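PUM-HD domain-containing protein (PDB 7CGF) probably binds sequence elements in the 3' untranslated regions of messenger RNAs through its Pumilio homology domain, the part present in this chain. Local coordinates at residues A[219-224]-A[232-237]; A[176-179]-A[184-187]; A[248-253]-A[279-284]. The protein carries 2 engineered substitutions. All coordinates share one frame; numbering follows the deposited sequence.

Contact 1 of 3, residues A[219-224]-A[232-237]; sequences KRFDEI and YVVQHV. With nucleotides of chain B.
Val234 packs against Phe221 and Ile224 and joins helix 221-225 to helix 230-240. Val234 CG1 lies 3.5 Å from Phe221 CE1. Val234 CG2 meets Ile224 CG2 at 3.9 Å. Phe221 CG is anti to the backbone N (chi1 -177°), which brings the far end of the ring to the valine. All three residues are buried.

Another side of helix 230-240 meets the RNA. Tyr232 CB is 3.4 Å from N1 of A4 of chain B. Tyr232 CG then reaches C6 of A4 at 3.3 Å, and the adenine lies over one ring face, with C5 above the centre. CD1 lies by C6 and N6 of A4, and CD2 by C2 and N3. CE1 touches N7 of A4, while CE2 and CZ come close to the base of U3. The tip, Tyr232 OH, sits 2.9 Å from C2 of U3. Beside it, the extended Gln235 chain gives a nearly straight bond from NE2 to O4 of U3 (2.9 Å, 169°). His236 ND1 bonds back to Tyr232 O.

A tyrosine between successive bases and a glutamine that reads uracil are characteristic of the RNA-recognition helix of a Pumilio repeat, with Asn231 completing the usual Asn-Tyr-x-x-Gln pattern.

Contact 2 of 3, residues A[176-179]-A[184-187]; sequences DTLL and TIYE
The backbones come closest at Leu178 and Ile185, with CA atoms 5.5 Å apart, where helix 172-178 ends and helix 184-189 begins. Leu178 O lies at the centre of the contact. Thr184 CB rests 3.3 Å from Leu178 O, and Ile185 CG1 is 3.4 Å from the same oxygen. With OG1 beside the backbone N (chi1 -52°), Thr184 CG2 is turned to the end of helix 172-178, 3.3 Å from Thr177 O. These are van der Waals contacts. The two segments share no direct hydrogen bond. A water bridges them instead: it hydrogen-bonds to Leu178 O at 2.9 Å and accepts from Ile185 N at 3.0 Å. It thus serves an amide in the first turn of the second helix.

This is a tight helix-to-helix turn in the all-helical Pumilio solenoid, and the predicted start of a repeat falls at Thr177. The turn places the short helix 184-189 ahead of helix 194-204.

The apolar part is carried by Leu178 and Ile185, whose side chains cross at a slant. Ile185 CD1 makes the closest side-chain approach, 3.7 Å from Leu178 CB, and it also reaches Leu178 CD2. Val198 of helix 194-204 packs on both residues. Ile185 also meets Val213 and Ile217 of helix 207-219. Cutting Ile185 back to an alanine is likely to open a gap beside Leu178 CB and leave the leucine branches more able to turn. The hydroxyl of Thr177 points elsewhere, and OG1 bonds to Phe173 O in its own helix.

Contact 3 of 3, residues A[248-253]-A[279-284]; sequences VIVTRV and VYHKSM
Val250 and His281 make the CH-pi contact between helix 243-255 and helix 279-290. Val250 CG2 sits over one face of the His281 imidazole, 4.1 Å from the ring centroid and 22° off the normal. The opposite face is covered by Tyr280, whose CE1 lies 3.4 Å above the His281 ring plane. The histidine ring is therefore held between a methyl and an aromatic ring.

Van der Waals contacts use the other valine branch. Val250 CG1 lies 3.7 Å from His281 O and makes an apolar contact with Met284 SD at 4.0 Å. The methionine chain bends at its last torsion (chi3 58°), and this turns CE toward Thr251. Met284 CE comes within 3.5 Å of Thr251 OG1. Cys273 of helix 266-276 also packs on Val250.

Polar groups add no hydrogen bond across the segments. Thr251 OG1 bonds to Met247 O, one turn earlier in its own helix. His281 ND1 is buried by the contact and has no partner in the model.

The two helix segments run nearly parallel, with axes 9.7 Å apart at an angle of 16°. Such side-by-side, same-direction helices, with two other helices between them in the chain, are characteristic of the Pumilio alpha-solenoid.

Overall arrangement
All three contacts lie in the Pumilio homology domain, in the order 2, 1, 3 along the chain. Contacts 1 and 2 have centres about 13 Å apart and meet where Tyr186 packs on Ile224 and makes a cation-pi interaction with Arg220. Contacts 1 and 3 have centres about 15 Å apart, and their helices 230-240 and 243-255 follow each other in the chain. A salt bridge between Asp222 and Arg252 joins them, as does Ile249 packing on Phe221 and Val237. Contacts 2 and 3 do not touch, with centres about 27 Å apart. Contact 1 thus links its neighbours along the solenoid. It alone includes residues on the RNA; the nearest atoms of the others are each about 12 Å from the RNA.

Contact 1 of 3, residues A[219-224]-A[232-237]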
loop_
_atom_site.group_PDB
_atom_site.type_symbol
_atom_site.label_atom_id
_atom_site.label_comp_id
_atom_site.label_asym_id
_atom_site.label_seq_id
_atom_site.Cartn_x
_atom_site.Cartn_y
_atom_site.Cartn_z
ATOM N N LYS A 219 -8.908 8.822 18.026
ATOM C CA LYS A 219 -9.969 9.780 18.328
ATOM C C LYS A 219 -11.253 9.482 17.571
ATOM O O LYS A 219 -12.346 9.758 18.080
ATOM C CB LYS A 219 -9.495 11.205 18.027
ATOM C CG LYS A 219 -8.342 11.660 18.950
ATOM C CD LYS A 219 -7.816 13.040 18.536
ATOM C CE LYS A 219 -6.587 13.439 19.367
ATOM N NZ LYS A 219 -6.006 14.771 18.967
ATOM N N ARG A 220 -11.157 8.914 16.369
ATOM C CA ARG A 220 -12.330 8.533 15.583
ATOM C C ARG A 220 -12.288 7.051 15.248
ATOM O O ARG A 220 -12.620 6.616 14.144
ATOM C CB ARG A 220 -12.446 9.403 14.338
ATOM C CG ARG A 220 -12.698 10.842 14.738
ATOM C CD ARG A 220 -12.829 11.759 13.557
ATOM N NE ARG A 220 -14.036 11.480 12.805
ATOM C CZ ARG A 220 -14.416 12.191 11.750
ATOM N NH1 ARG A 220 -13.682 13.218 11.350
ATOM N NH2 ARG A 220 -15.518 11.879 11.100
ATOM N N PHE A 221 -11.900 6.264 16.248
ATOM C CA PHE A 221 -11.639 4.844 16.050
ATOM C C PHE A 221 -12.846 4.104 15.490
ATOM O O PHE A 221 -12.723 3.356 14.510
ATOM C CB PHE A 221 -11.221 4.206 17.376
ATOM C CG PHE A 221 -10.874 2.757 17.240
ATOM C CD1 PHE A 221 -9.633 2.385 16.752
ATOM C CD2 PHE A 221 -11.801 1.769 17.553
ATOM C CE1 PHE A 221 -9.305 1.066 16.600
ATOM C CE2 PHE A 221 -11.466 0.437 17.402
ATOM C CZ PHE A 221 -10.213 0.099 16.919
ATOM N N ASP A 222 -14.014 4.255 16.125
ATOM C CA ASP A 222 -15.160 3.451 15.713
ATOM C C ASP A 222 -15.524 3.704 14.255
ATOM O O ASP A 222 -15.829 2.758 13.514
ATOM C CB ASP A 222 -16.367 3.733 16.602
ATOM C CG ASP A 222 -16.183 3.245 18.019
ATOM O OD1 ASP A 222 -15.151 2.603 18.323
ATOM O OD2 ASP A 222 -17.097 3.505 18.826
ATOM N N GLU A 223 -15.499 4.973 13.825
ATOM C CA GLU A 223 -15.850 5.294 12.445
ATOM C C GLU A 223 -14.821 4.733 11.479
ATOM O O GLU A 223 -15.172 4.191 10.418
ATOM C CB GLU A 223 -15.937 6.803 12.256
ATOM C CG GLU A 223 -16.990 7.531 13.026
ATOM C CD GLU A 223 -16.742 9.016 12.925
ATOM O OE1 GLU A 223 -16.071 9.583 13.834
ATOM O OE2 GLU A 223 -17.148 9.580 11.886
ATOM N N ILE A 224 -13.540 4.876 11.818
ATOM C CA ILE A 224 -12.493 4.395 10.922
ATOM C C ILE A 224 -12.497 2.869 10.862
ATOM O O ILE A 224 -12.326 2.272 9.788
ATOM C CB ILE A 224 -11.138 4.960 11.366
ATOM C CG1 ILE A 224 -11.150 6.492 11.270
ATOM C CG2 ILE A 224 -9.985 4.420 10.471
ATOM C CD1 ILE A 224 -9.849 7.146 11.755
ATOM N N TYR A 232 -8.614 -1.314 7.238
ATOM C CA TYR A 232 -7.234 -1.721 6.996
ATOM C C TYR A 232 -6.249 -0.832 7.735
ATOM O O TYR A 232 -5.198 -1.310 8.180
ATOM C CB TYR A 232 -6.919 -1.672 5.511
ATOM C CG TYR A 232 -7.691 -2.679 4.684
ATOM C CD1 TYR A 232 -7.264 -3.995 4.604
ATOM C CD2 TYR A 232 -8.820 -2.297 3.969
ATOM C CE1 TYR A 232 -7.934 -4.919 3.825
ATOM C CE2 TYR A 232 -9.511 -3.230 3.179
ATOM C CZ TYR A 232 -9.058 -4.532 3.126
ATOM O OH TYR A 232 -9.731 -5.449 2.339
ATOM N N VAL A 233 -6.561 0.460 7.866
ATOM C CA VAL A 233 -5.699 1.350 8.644
ATOM C C VAL A 233 -5.641 0.887 10.093
ATOM O O VAL A 233 -4.568 0.811 10.703
ATOM C CB VAL A 233 -6.197 2.804 8.525
ATOM C CG1 VAL A 233 -5.520 3.718 9.544
ATOM C CG2 VAL A 233 -5.981 3.335 7.091
ATOM N N VAL A 234 -6.804 0.573 10.668
ATOM C CA VAL A 234 -6.842 0.085 12.041
ATOM C C VAL A 234 -6.105 -1.246 12.164
ATOM O O VAL A 234 -5.395 -1.477 13.148
ATOM C CB VAL A 234 -8.292 -0.032 12.533
ATOM C CG1 VAL A 234 -8.344 -0.809 13.864
ATOM C CG2 VAL A 234 -8.905 1.356 12.698
ATOM N N GLN A 235 -6.246 -2.145 11.177
ATOM C CA GLN A 235 -5.488 -3.386 11.257
ATOM C C GLN A 235 -3.986 -3.112 11.279
ATOM O O GLN A 235 -3.240 -3.789 11.996
ATOM C CB GLN A 235 -5.866 -4.316 10.108
ATOM C CG GLN A 235 -7.281 -4.841 10.293
ATOM C CD GLN A 235 -7.632 -5.819 9.214
ATOM O OE1 GLN A 235 -7.055 -6.908 9.135
ATOM N NE2 GLN A 235 -8.539 -5.413 8.336
ATOM N N HIS A 236 -3.540 -2.079 10.565
ATOM C CA HIS A 236 -2.125 -1.718 10.587
ATOM C C HIS A 236 -1.696 -1.147 11.935
ATOM O O HIS A 236 -0.546 -1.363 12.341
ATOM C CB HIS A 236 -1.821 -0.742 9.449
ATOM C CG HIS A 236 -1.484 -1.428 8.162
ATOM N ND1 HIS A 236 -2.388 -2.211 7.477
ATOM C CD2 HIS A 236 -0.324 -1.496 7.462
ATOM C CE1 HIS A 236 -1.808 -2.711 6.399
ATOM N NE2 HIS A 236 -0.554 -2.298 6.371
ATOM N N VAL A 237 -2.580 -0.412 12.624
ATOM C CA VAL A 237 -2.296 0.043 13.994
ATOM C C VAL A 237 -2.103 -1.148 14.925
ATOM O O VAL A 237 -1.154 -1.191 15.715
ATOM C CB VAL A 237 -3.408 0.966 14.512
ATOM C CG1 VAL A 237 -3.106 1.376 15.990
ATOM C CG2 VAL A 237 -3.515 2.194 13.632
ATOM P P A B 4 -12.057 -6.828 -2.267
ATOM O OP1 A B 4 -12.731 -6.811 -3.587
ATOM O OP2 A B 4 -11.161 -7.948 -1.907
ATOM O "O5'" A B 4 -11.236 -5.477 -2.152
ATOM C "C5'" A B 4 -11.753 -4.303 -2.742
ATOM C "C4'" A B 4 -10.964 -3.080 -2.368
ATOM O "O4'" A B 4 -10.522 -3.153 -0.993
ATOM C "C3'" A B 4 -9.675 -2.816 -3.123
ATOM O "O3'" A B 4 -9.878 -2.337 -4.440
ATOM C "C2'" A B 4 -9.000 -1.798 -2.219
ATOM O "O2'" A B 4 -9.589 -0.520 -2.400
ATOM C "C1'" A B 4 -9.403 -2.310 -0.834
ATOM N N9 A B 4 -8.294 -2.995 -0.147
ATOM C C8 A B 4 -7.773 -4.267 -0.123
ATOM N N7 A B 4 -6.720 -4.365 0.680
ATOM C C5 A B 4 -6.545 -3.068 1.187
ATOM C C6 A B 4 -5.652 -2.433 2.074
ATOM N N6 A B 4 -4.629 -3.004 2.713
ATOM N N1 A B 4 -5.841 -1.121 2.314
ATOM C C2 A B 4 -6.822 -0.465 1.737
ATOM N N3 A B 4 -7.722 -0.943 0.885
ATOM C C4 A B 4 -7.511 -2.244 0.666
ATOM P P U B 3 -17.203 -9.724 0.131
ATOM O OP1 U B 3 -17.724 -8.591 -0.676
ATOM O OP2 U B 3 -16.756 -10.968 -0.518
ATOM O "O5'" U B 3 -15.957 -9.288 1.023
ATOM C "C5'" U B 3 -14.704 -8.981 0.438
ATOM C "C4'" U B 3 -14.356 -7.553 0.744
ATOM O "O4'" U B 3 -14.190 -7.388 2.172
ATOM C "C3'" U B 3 -13.059 -7.029 0.159
ATOM O "O3'" U B 3 -13.235 -6.649 -1.193
ATOM C "C2'" U B 3 -12.739 -5.844 1.067
ATOM O "O2'" U B 3 -13.466 -4.701 0.647
ATOM C "C1'" U B 3 -13.318 -6.298 2.413
ATOM N N1 U B 3 -12.288 -6.665 3.414
ATOM C C2 U B 3 -11.941 -5.606 4.239
ATOM O O2 U B 3 -12.456 -4.509 4.101
ATOM N N3 U B 3 -11.001 -5.890 5.194
ATOM C C4 U B 3 -10.370 -7.095 5.387
ATOM O O4 U B 3 -9.536 -7.220 6.280
ATOM C C5 U B 3 -10.781 -8.146 4.492
ATOM C C6 U B 3 -11.701 -7.896 3.548
#

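Contact 2 of 3, residues A[176-179]-A[184-187]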
loop_
_atom_site.group_PDB
_atom_site.type_symbol
_atom_site.label_atom_id
_atom_site.label_comp_id
_atom_site.label_asym_id
_atom_site.label_seq_id
_atom_site.Cartn_x
_atom_site.Cartn_y
_atom_site.Cartn_z
ATOM N N ASP A 176 3.721 15.369 8.882
ATOM C CA ASP A 176 3.114 16.643 9.280
ATOM C C ASP A 176 1.935 17.015 8.392
ATOM O O ASP A 176 1.087 17.823 8.800
ATOM C CB ASP A 176 4.143 17.785 9.252
ATOM C CG ASP A 176 5.260 17.615 10.288
ATOM O OD1 ASP A 176 5.110 16.797 11.214
ATOM O OD2 ASP A 176 6.290 18.321 10.172
ATOM N N THR A 177 1.885 16.482 7.165
ATOM C CA THR A 177 0.694 16.675 6.340
ATOM C C THR A 177 -0.464 15.822 6.844
ATOM O O THR A 177 -1.597 16.306 6.937
ATOM C CB THR A 177 1.001 16.351 4.880
ATOM O OG1 THR A 177 2.079 17.156 4.434
ATOM C CG2 THR A 177 -0.232 16.663 3.996
ATOM N N LEU A 178 -0.198 14.559 7.213
ATOM C CA LEU A 178 -1.213 13.754 7.895
ATOM C C LEU A 178 -1.748 14.446 9.135
ATOM O O LEU A 178 -2.925 14.285 9.475
ATOM C CB LEU A 178 -0.648 12.386 8.291
ATOM C CG LEU A 178 -0.373 11.457 7.099
ATOM C CD1 LEU A 178 0.240 10.151 7.581
ATOM C CD2 LEU A 178 -1.681 11.183 6.386
ATOM N N LEU A 179 -0.900 15.209 9.822
ATOM C CA LEU A 179 -1.269 15.909 11.044
ATOM C C LEU A 179 -1.605 17.384 10.807
ATOM O O LEU A 179 -1.696 18.149 11.774
ATOM C CB LEU A 179 -0.131 15.795 12.064
ATOM C CG LEU A 179 0.169 14.370 12.542
ATOM C CD1 LEU A 179 1.516 14.319 13.262
ATOM C CD2 LEU A 179 -0.959 13.890 13.427
ATOM N N THR A 184 -7.551 15.493 9.158
ATOM C CA THR A 184 -6.801 15.002 7.999
ATOM C C THR A 184 -6.599 13.488 8.053
ATOM O O THR A 184 -6.736 12.804 7.036
ATOM C CB THR A 184 -5.455 15.720 7.915
ATOM O OG1 THR A 184 -5.690 17.132 7.958
ATOM C CG2 THR A 184 -4.751 15.395 6.587
ATOM N N ILE A 185 -6.257 12.942 9.223
ATOM C CA ILE A 185 -6.025 11.501 9.292
ATOM C C ILE A 185 -7.314 10.737 9.032
ATOM O O ILE A 185 -7.310 9.709 8.341
ATOM C CB ILE A 185 -5.386 11.118 10.636
ATOM C CG1 ILE A 185 -3.882 11.198 10.529
ATOM C CG2 ILE A 185 -5.833 9.722 11.089
ATOM C CD1 ILE A 185 -3.284 10.113 9.664
ATOM N N TYR A 186 -8.444 11.250 9.515
ATOM C CA TYR A 186 -9.716 10.617 9.190
ATOM C C TYR A 186 -9.961 10.657 7.683
ATOM O O TYR A 186 -10.270 9.627 7.064
ATOM C CB TYR A 186 -10.867 11.300 9.937
ATOM C CG TYR A 186 -12.198 10.742 9.479
ATOM C CD1 TYR A 186 -12.677 9.554 9.996
ATOM C CD2 TYR A 186 -12.930 11.374 8.478
ATOM C CE1 TYR A 186 -13.878 9.022 9.552
ATOM C CE2 TYR A 186 -14.113 10.845 8.019
ATOM C CZ TYR A 186 -14.578 9.672 8.563
ATOM O OH TYR A 186 -15.765 9.152 8.116
ATOM N N GLU A 187 -9.818 11.851 7.088
ATOM C CA GLU A 187 -10.046 12.052 5.659
ATOM C C GLU A 187 -9.184 11.104 4.841
ATOM O O GLU A 187 -9.657 10.502 3.865
ATOM C CB GLU A 187 -9.746 13.517 5.291
ATOM C CG GLU A 187 -9.517 13.804 3.790
ATOM C CD GLU A 187 -8.799 15.153 3.450
ATOM O OE1 GLU A 187 -8.762 15.513 2.247
ATOM O OE2 GLU A 187 -8.267 15.855 4.341
HETATM O O HOH W 1 -5.069 14.584 11.443
#

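Contact 3 of 3, residues A[248-253]-A[279-284]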
loop_
_atom_site.group_PDB
_atom_site.type_symbol
_atom_site.label_atom_id
_atom_site.label_comp_id
_atom_site.label_asym_id
_atom_site.label_seq_id
_atom_site.Cartn_x
_atom_site.Cartn_y
_atom_site.Cartn_z
ATOM N N VAL A 248 -5.584 -0.556 24.190
ATOM C CA VAL A 248 -6.725 0.337 24.051
ATOM C C VAL A 248 -7.710 -0.234 23.037
ATOM O O VAL A 248 -8.931 -0.220 23.258
ATOM C CB VAL A 248 -6.247 1.752 23.668
ATOM C CG1 VAL A 248 -7.417 2.610 23.242
ATOM C CG2 VAL A 248 -5.540 2.397 24.853
ATOM N N ILE A 249 -7.191 -0.770 21.927
ATOM C CA ILE A 249 -8.066 -1.291 20.873
ATOM C C ILE A 249 -8.803 -2.528 21.363
ATOM O O ILE A 249 -10.023 -2.643 21.213
ATOM C CB ILE A 249 -7.265 -1.570 19.591
ATOM C CG1 ILE A 249 -6.869 -0.242 18.931
ATOM C CG2 ILE A 249 -8.088 -2.400 18.609
ATOM C CD1 ILE A 249 -5.890 -0.412 17.787
ATOM N N VAL A 250 -8.079 -3.451 22.007
ATOM C CA VAL A 250 -8.707 -4.692 22.456
ATOM C C VAL A 250 -9.719 -4.412 23.550
ATOM O O VAL A 250 -10.763 -5.073 23.627
ATOM C CB VAL A 250 -7.628 -5.690 22.914
ATOM C CG1 VAL A 250 -8.252 -6.862 23.677
ATOM C CG2 VAL A 250 -6.828 -6.165 21.709
ATOM N N THR A 251 -9.426 -3.446 24.428
ATOM C CA THR A 251 -10.399 -3.071 25.449
ATOM C C THR A 251 -11.662 -2.533 24.806
ATOM O O THR A 251 -12.775 -2.900 25.199
ATOM C CB THR A 251 -9.803 -2.033 26.403
ATOM O OG1 THR A 251 -8.681 -2.599 27.084
ATOM C CG2 THR A 251 -10.822 -1.569 27.431
ATOM N N ARG A 252 -11.509 -1.669 23.799
ATOM C CA ARG A 252 -12.681 -1.089 23.149
ATOM C C ARG A 252 -13.480 -2.146 22.394
ATOM O O ARG A 252 -14.719 -2.149 22.447
ATOM C CB ARG A 252 -12.258 0.037 22.209
ATOM C CG ARG A 252 -13.445 0.806 21.664
ATOM C CD ARG A 252 -13.053 2.188 21.191
ATOM N NE ARG A 252 -14.242 2.956 20.839
ATOM C CZ ARG A 252 -14.826 3.831 21.647
ATOM N NH1 ARG A 252 -14.313 4.069 22.850
ATOM N NH2 ARG A 252 -15.914 4.478 21.250
ATOM N N VAL A 253 -12.782 -3.016 21.658
ATOM C CA VAL A 253 -13.424 -4.099 20.918
ATOM C C VAL A 253 -14.149 -5.033 21.870
ATOM O O VAL A 253 -15.295 -5.429 21.624
ATOM C CB VAL A 253 -12.376 -4.844 20.071
ATOM C CG1 VAL A 253 -12.925 -6.164 19.569
ATOM C CG2 VAL A 253 -11.920 -3.964 18.893
ATOM N N VAL A 279 -1.894 -13.541 24.585
ATOM C CA VAL A 279 -2.896 -14.363 25.254
ATOM C C VAL A 279 -3.803 -13.511 26.134
ATOM O O VAL A 279 -5.011 -13.755 26.212
ATOM C CB VAL A 279 -2.218 -15.492 26.052
ATOM C CG1 VAL A 279 -3.260 -16.310 26.815
ATOM C CG2 VAL A 279 -1.405 -16.372 25.120
ATOM N N TYR A 280 -3.257 -12.484 26.798
ATOM C CA TYR A 280 -4.120 -11.732 27.704
ATOM C C TYR A 280 -5.147 -10.889 26.950
ATOM O O TYR A 280 -6.213 -10.585 27.508
ATOM C CB TYR A 280 -3.293 -10.874 28.672
ATOM C CG TYR A 280 -2.699 -9.575 28.149
ATOM C CD1 TYR A 280 -1.912 -9.542 27.008
ATOM C CD2 TYR A 280 -2.914 -8.388 28.828
ATOM C CE1 TYR A 280 -1.360 -8.344 26.550
ATOM C CE2 TYR A 280 -2.357 -7.208 28.393
ATOM C CZ TYR A 280 -1.600 -7.184 27.248
ATOM O OH TYR A 280 -1.058 -5.985 26.800
ATOM N N HIS A 281 -4.876 -10.568 25.683
ATOM C CA HIS A 281 -5.864 -9.878 24.851
ATOM C C HIS A 281 -6.936 -10.837 24.355
ATOM O O HIS A 281 -8.129 -10.496 24.340
ATOM C CB HIS A 281 -5.184 -9.232 23.654
ATOM C CG HIS A 281 -4.374 -8.032 24.001
ATOM N ND1 HIS A 281 -3.259 -7.660 23.285
ATOM C CD2 HIS A 281 -4.520 -7.113 24.982
ATOM C CE1 HIS A 281 -2.752 -6.561 23.809
ATOM N NE2 HIS A 281 -3.500 -6.204 24.834
ATOM N N LYS A 282 -6.512 -12.027 23.925
ATOM C CA LYS A 282 -7.463 -13.069 23.560
ATOM C C LYS A 282 -8.381 -13.398 24.727
ATOM O O LYS A 282 -9.582 -13.616 24.540
ATOM C CB LYS A 282 -6.712 -14.318 23.095
ATOM C CG LYS A 282 -5.936 -14.153 21.798
ATOM C CD LYS A 282 -4.950 -15.299 21.615
ATOM C CE LYS A 282 -4.173 -15.151 20.336
ATOM N NZ LYS A 282 -3.271 -16.314 20.086
ATOM N N SER A 283 -7.838 -13.409 25.948
ATOM C CA SER A 283 -8.654 -13.660 27.134
ATOM C C SER A 283 -9.756 -12.614 27.296
ATOM O O SER A 283 -10.875 -12.942 27.706
ATOM C CB SER A 283 -7.740 -13.706 28.372
ATOM O OG SER A 283 -8.462 -13.718 29.589
ATOM N N MET A 284 -9.459 -11.345 26.998
ATOM C CA MET A 284 -10.477 -10.304 27.114
ATOM C C MET A 284 -11.596 -10.496 26.097
ATOM O O MET A 284 -12.776 -10.309 26.426
ATOM C CB MET A 284 -9.838 -8.931 26.941
ATOM C CG MET A 284 -8.864 -8.615 28.055
ATOM S SD MET A 284 -7.955 -7.127 27.688
ATOM C CE MET A 284 -9.341 -5.998 27.525
#